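Local coordinates for protein adhesin (Streptococcus sanguinis SK1 = NCTC 7863, PDB 6VT2) that binds sialoglycans through tandem Siglec-like modules of a serine-rich repeat adhesin, and so probably attaches the streptococcus to its host, at residues D2-I8 and D104-T110; I57-N63 and L76-Y81. All coordinates share one frame; numbering follows the deposited sequence.

Contact 1 of 2, residues D2-I8 and D104-T110; sequences DTTPPTI and DAAGNIT. With CA (calcium ion), chain H.
Asp2 and Asp104 meet at one calcium ion, each by a different first torsion. In Asp2 the carboxylate swings away from the residue's own amide nitrogen (chi1 -168°). Asp104 has CG tucked between its own backbone N and carbonyl carbon (chi1 69°). The two carboxylate planes are 64° apart. Asp2 grips the calcium ion with both oxygens, OD1 and OD2, each at 2.7 Å. Asp104 uses one oxygen, and its OD2 lies 2.1 Å from the calcium ion. The carbonyl oxygen of Thr4 and a water also bind the metal, and Asp30 completes the protein part of the site.

Asn108 stands in the second shell. Its ND2 donates to Asp104 OD2 at 2.9 Å, nearly straight and on the syn lone pair. The same ND2 donates to the carbonyl O of Asp2 at 3.1 Å, from above the carbonyl plane. Both acceptors lie in or close to the amide plane, so the two bonds fix the rotation of the amide. On the 2-8 side, Thr4 N donates to Asp2 OD1 at 3.1 Å and closes an Asx turn.

Beyond the metal, proline and methyl carbons pack against one another and against backbone carbonyls. Pro5 CA rests on Asn108 CB at 3.6 Å. Pro6 CD meets the carbonyl O of Asn108. Thr110 CG2 meets Pro6 O at 3.2 Å and also Ile8 CD1, while its OG1 bonds to Ala102 N.

The site lies at the N-terminal end of the first Siglec-like module. The calcium ion probably offsets the charge of three clustered aspartates. It ties the entry to strand 7-9 to the loop after strand 95-104, and the Asn108 amide holds Asp104 in place.

Contact 2 of 2, residues I57-N63 and L76-Y81; sequences IRYSTDN and LRTRVY
Tyr81 and Arg58 bury the most surface here, and they form an antiparallel hydrogen-bonded pair. Arg58 N donates to Tyr81 O at 2.9 Å, and Tyr81 N returns a bond to Arg58 O. Tyr81 CG sits between its backbone N and carbonyl carbon (chi1 64°), which brings the ring over towards strand 58-61. Arg58 CB lies over one ring face in a CH-pi contact, 3.8 Å from the centroid. The Arg58 chain then bends at chi3, and its guanidinium passes over Tyr81 OH with the two planes 49° apart. The opposite ring face is covered by the Arg79 guanidinium, whose NH2 stands 3.4 Å above the ring plane. Arg79 NE also makes a salt bridge with Glu23. A water joins Tyr81 OH to Tyr59 O.

Ser60 exchanges two backbone bonds with Arg79. A water links Ser60 OG to Arg79 NH2. On the other side of the sheet Thr61 OG1 and Thr78 OG1 share a hydrogen bond of 2.8 Å, while Thr61 CG2 packs on Leu76 CG.

Backbone bonds and the Tyr81 stack thus hold outermost strand 58-61 to the first Siglec-like module's antiparallel sheet. The ring keeps the two guanidinium groups apart, and Glu23 probably balances the Arg79 charge.

In the fold
The chain starts at the calcium site and enters strand 7-9, an outermost strand of a four-stranded antiparallel sheet. Strands 13-17, 21-29 and 35-41 follow. Strand 58-61 then pairs with strand 76-83, and contact 2 closes a short loop of 12 residues. The chain goes on through strand 95-104 to the turn that meets the N terminus again, where contact 1 closes a much longer loop. Contact 2 therefore lies wholly within that longer loop. The two do not touch; their centres are about 18 Å apart. Contact 2 builds one edge of the sheet. Contact 1 joins its other edge to the end of strand 95-104, in the second sheet.

Contact 1 of 2, residues D2-I8 and D104-T110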
# COMPACT_ATOMS: atom_id res chain seq x y z
N ASP A 2 37.50 -43.11 38.68
CA ASP A 2 36.74 -41.86 38.56
C ASP A 2 36.13 -41.49 39.90
O ASP A 2 35.36 -42.25 40.38
CB ASP A 2 35.71 -42.15 37.49
CG ASP A 2 35.07 -40.91 37.07
OD1 ASP A 2 35.27 -39.92 37.79
OD2 ASP A 2 34.44 -40.99 36.05
N THR A 3 36.52 -40.34 40.47
CA THR A 3 35.99 -39.84 41.75
C THR A 3 35.45 -38.43 41.54
O THR A 3 35.26 -37.73 42.52
CB THR A 3 37.09 -39.91 42.81
OG1 THR A 3 38.23 -39.19 42.35
CG2 THR A 3 37.50 -41.33 43.10
N THR A 4 35.19 -38.08 40.30
CA THR A 4 34.81 -36.68 40.03
C THR A 4 33.38 -36.63 39.53
O THR A 4 33.14 -37.17 38.70
CB THR A 4 35.72 -36.12 38.93
OG1 THR A 4 37.04 -36.19 39.47
CG2 THR A 4 35.41 -34.67 38.62
N PRO A 5 32.46 -35.88 40.10
CA PRO A 5 31.13 -35.86 39.53
C PRO A 5 31.07 -35.09 38.21
O PRO A 5 31.97 -34.43 37.90
CB PRO A 5 30.34 -35.19 40.66
CG PRO A 5 31.32 -34.34 41.41
CD PRO A 5 32.64 -35.07 41.29
N PRO A 6 29.97 -35.23 37.45
CA PRO A 6 29.83 -34.52 36.21
C PRO A 6 29.79 -33.00 36.35
O PRO A 6 29.55 -32.54 37.40
CB PRO A 6 28.48 -34.96 35.64
CG PRO A 6 28.19 -36.26 36.32
CD PRO A 6 28.83 -36.12 37.68
N THR A 7 30.09 -32.33 35.26
CA THR A 7 30.08 -30.87 35.16
C THR A 7 28.76 -30.46 34.51
O THR A 7 28.51 -30.90 33.43
CB THR A 7 31.28 -30.38 34.35
OG1 THR A 7 32.46 -30.81 35.02
CG2 THR A 7 31.31 -28.88 34.18
N ILE A 8 28.03 -29.58 35.18
CA ILE A 8 26.71 -29.15 34.74
C ILE A 8 26.77 -27.67 34.41
O ILE A 8 27.25 -26.87 35.21
CB ILE A 8 25.64 -29.39 35.82
CG1 ILE A 8 25.61 -30.83 36.29
CG2 ILE A 8 24.25 -28.98 35.32
CD1 ILE A 8 24.81 -31.03 37.49
N ASP A 104 27.47 -39.74 37.42
CA ASP A 104 28.19 -40.51 36.41
C ASP A 104 28.00 -42.00 36.69
O ASP A 104 27.28 -42.41 37.61
CB ASP A 104 29.66 -40.06 36.31
CG ASP A 104 30.52 -40.42 37.51
OD1 ASP A 104 30.05 -41.22 38.32
OD2 ASP A 104 31.64 -39.80 37.55
N ALA A 105 28.57 -42.83 35.81
CA ALA A 105 28.31 -44.25 35.98
C ALA A 105 29.08 -44.83 37.14
O ALA A 105 28.69 -45.88 37.66
CB ALA A 105 28.68 -45.01 34.70
N ALA A 106 30.10 -44.13 37.63
CA ALA A 106 30.83 -44.56 38.80
C ALA A 106 30.12 -44.20 40.09
O ALA A 106 30.60 -44.54 41.18
CB ALA A 106 32.25 -43.96 38.75
N GLY A 107 28.99 -43.48 40.00
CA GLY A 107 28.20 -43.14 41.15
C GLY A 107 28.52 -41.80 41.76
O GLY A 107 27.96 -41.46 42.82
N ASN A 108 29.39 -41.03 41.12
CA ASN A 108 29.72 -39.70 41.61
C ASN A 108 28.59 -38.76 41.26
O ASN A 108 28.32 -38.53 40.08
CB ASN A 108 31.00 -39.18 40.99
CG ASN A 108 32.16 -40.11 41.24
OD1 ASN A 108 32.56 -40.38 42.40
ND2 ASN A 108 32.71 -40.60 40.16
N ILE A 109 27.91 -38.20 42.27
CA ILE A 109 26.77 -37.29 42.01
C ILE A 109 27.22 -35.91 42.46
O ILE A 109 27.99 -35.80 43.34
CB ILE A 109 25.48 -37.75 42.71
CG1 ILE A 109 24.29 -36.86 42.37
CG2 ILE A 109 25.69 -37.80 44.19
CD1 ILE A 109 22.96 -37.39 42.79
N THR A 110 26.73 -34.89 41.79
CA THR A 110 27.08 -33.52 42.15
C THR A 110 26.48 -33.25 43.53
O THR A 110 25.42 -33.68 43.81
CB THR A 110 26.64 -32.57 41.06
OG1 THR A 110 25.26 -32.78 40.85
CG2 THR A 110 27.38 -32.81 39.76
CA CA H . 33.16 -38.70 36.66
O HOH W 1 32.16 -42.60 35.71
O HOH W 2 35.04 -37.67 35.75

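Contact 2 of 2, residues I57-N63 and L76-Y81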
# COMPACT_ATOMS: atom_id res chain seq x y z
N ILE A 57 6.70 -27.78 35.84
CA ILE A 57 8.10 -27.78 35.46
C ILE A 57 8.44 -29.22 35.12
O ILE A 57 8.33 -30.11 35.97
CB ILE A 57 8.99 -27.26 36.58
CG1 ILE A 57 8.63 -25.84 36.94
CG2 ILE A 57 10.46 -27.37 36.12
CD1 ILE A 57 9.50 -25.31 38.15
N ARG A 58 8.83 -29.47 33.87
CA ARG A 58 9.09 -30.82 33.38
C ARG A 58 10.51 -30.86 32.84
O ARG A 58 11.07 -29.89 32.59
CB ARG A 58 8.10 -31.10 32.25
CG ARG A 58 6.68 -30.97 32.74
CD ARG A 58 5.68 -31.23 31.66
NE ARG A 58 5.76 -32.60 31.20
CZ ARG A 58 5.19 -33.03 30.09
NH1 ARG A 58 4.46 -32.21 29.37
NH2 ARG A 58 5.31 -34.29 29.71
N TYR A 59 11.03 -32.05 32.79
CA TYR A 59 12.35 -32.21 32.21
C TYR A 59 12.51 -33.56 31.57
O TYR A 59 11.87 -34.47 31.95
CB TYR A 59 13.49 -31.90 33.17
CG TYR A 59 13.59 -32.83 34.33
CD1 TYR A 59 12.76 -32.73 35.40
CD2 TYR A 59 14.61 -33.75 34.37
CE1 TYR A 59 12.88 -33.58 36.48
CE2 TYR A 59 14.75 -34.59 35.44
CZ TYR A 59 13.90 -34.50 36.51
OH TYR A 59 14.11 -35.34 37.54
N SER A 60 13.44 -33.62 30.65
CA SER A 60 13.70 -34.88 29.94
C SER A 60 15.14 -34.90 29.47
O SER A 60 15.65 -33.92 29.12
CB SER A 60 12.77 -35.04 28.80
OG SER A 60 13.00 -34.07 27.84
N THR A 61 15.73 -36.07 29.49
CA THR A 61 17.07 -36.20 28.95
C THR A 61 17.13 -37.42 28.03
O THR A 61 17.03 -38.48 28.50
CB THR A 61 18.06 -36.43 30.05
OG1 THR A 61 17.90 -35.43 31.03
CG2 THR A 61 19.48 -36.42 29.52
N ASP A 62 17.28 -37.18 26.76
CA ASP A 62 17.48 -38.29 25.84
C ASP A 62 18.88 -38.83 26.13
O ASP A 62 19.70 -38.16 26.63
CB ASP A 62 17.31 -37.76 24.42
CG ASP A 62 15.91 -37.26 24.11
OD1 ASP A 62 15.03 -37.36 24.94
OD2 ASP A 62 15.76 -36.67 23.06
N ASN A 63 19.13 -40.03 25.73
CA ASN A 63 20.45 -40.59 25.73
C ASN A 63 21.07 -40.71 27.11
O ASN A 63 22.27 -40.76 27.22
CB ASN A 63 21.37 -39.76 24.85
CG ASN A 63 22.37 -40.63 24.15
OD1 ASN A 63 22.08 -41.77 23.88
ND2 ASN A 63 23.54 -40.09 23.83
N LEU A 76 25.82 -34.05 27.28
CA LEU A 76 24.50 -34.63 27.50
C LEU A 76 23.52 -33.47 27.65
O LEU A 76 23.78 -32.63 28.44
CB LEU A 76 24.53 -35.44 28.77
CG LEU A 76 23.19 -36.09 29.03
CD1 LEU A 76 22.84 -37.06 27.92
CD2 LEU A 76 23.20 -36.76 30.38
N ARG A 77 22.44 -33.47 26.89
CA ARG A 77 21.49 -32.35 26.91
C ARG A 77 20.20 -32.70 27.66
O ARG A 77 19.60 -33.65 27.33
CB ARG A 77 21.21 -31.96 25.47
CG ARG A 77 22.33 -31.04 25.04
CD ARG A 77 22.35 -30.62 23.64
NE ARG A 77 21.27 -29.74 23.33
CZ ARG A 77 21.17 -28.46 23.52
NH1 ARG A 77 22.04 -27.80 24.24
NH2 ARG A 77 20.13 -27.87 22.99
N THR A 78 19.83 -31.89 28.63
CA THR A 78 18.60 -32.13 29.39
C THR A 78 17.67 -30.97 29.06
O THR A 78 18.11 -29.89 29.15
CB THR A 78 18.88 -32.15 30.88
OG1 THR A 78 19.67 -33.30 31.16
CG2 THR A 78 17.63 -32.19 31.73
N ARG A 79 16.47 -31.28 28.63
CA ARG A 79 15.51 -30.23 28.32
C ARG A 79 14.69 -29.95 29.58
O ARG A 79 14.18 -30.84 30.12
CB ARG A 79 14.59 -30.74 27.24
CG ARG A 79 13.59 -29.69 26.75
CD ARG A 79 12.52 -30.41 25.95
NE ARG A 79 11.61 -29.45 25.42
CZ ARG A 79 10.35 -29.67 25.22
NH1 ARG A 79 9.60 -28.68 24.78
NH2 ARG A 79 9.85 -30.84 25.41
N VAL A 80 14.58 -28.69 29.98
CA VAL A 80 13.69 -28.29 31.09
C VAL A 80 12.63 -27.41 30.43
O VAL A 80 12.98 -26.60 29.70
CB VAL A 80 14.46 -27.56 32.19
CG1 VAL A 80 13.55 -27.22 33.35
CG2 VAL A 80 15.63 -28.39 32.70
N TYR A 81 11.37 -27.72 30.64
CA TYR A 81 10.31 -27.07 29.84
C TYR A 81 8.99 -27.18 30.59
O TYR A 81 8.86 -27.85 31.51
CB TYR A 81 10.19 -27.82 28.49
CG TYR A 81 9.74 -29.25 28.60
CD1 TYR A 81 10.58 -30.26 29.02
CD2 TYR A 81 8.45 -29.59 28.31
CE1 TYR A 81 10.13 -31.55 29.17
CE2 TYR A 81 7.97 -30.86 28.46
CZ TYR A 81 8.82 -31.87 28.85
OH TYR A 81 8.31 -33.12 28.96
O HOH W 3 9.29 -34.85 30.73
O HOH W 4 10.86 -33.68 26.07
O HOH W 5 17.29 -34.36 25.81
O HOH W 6 20.17 -35.96 25.77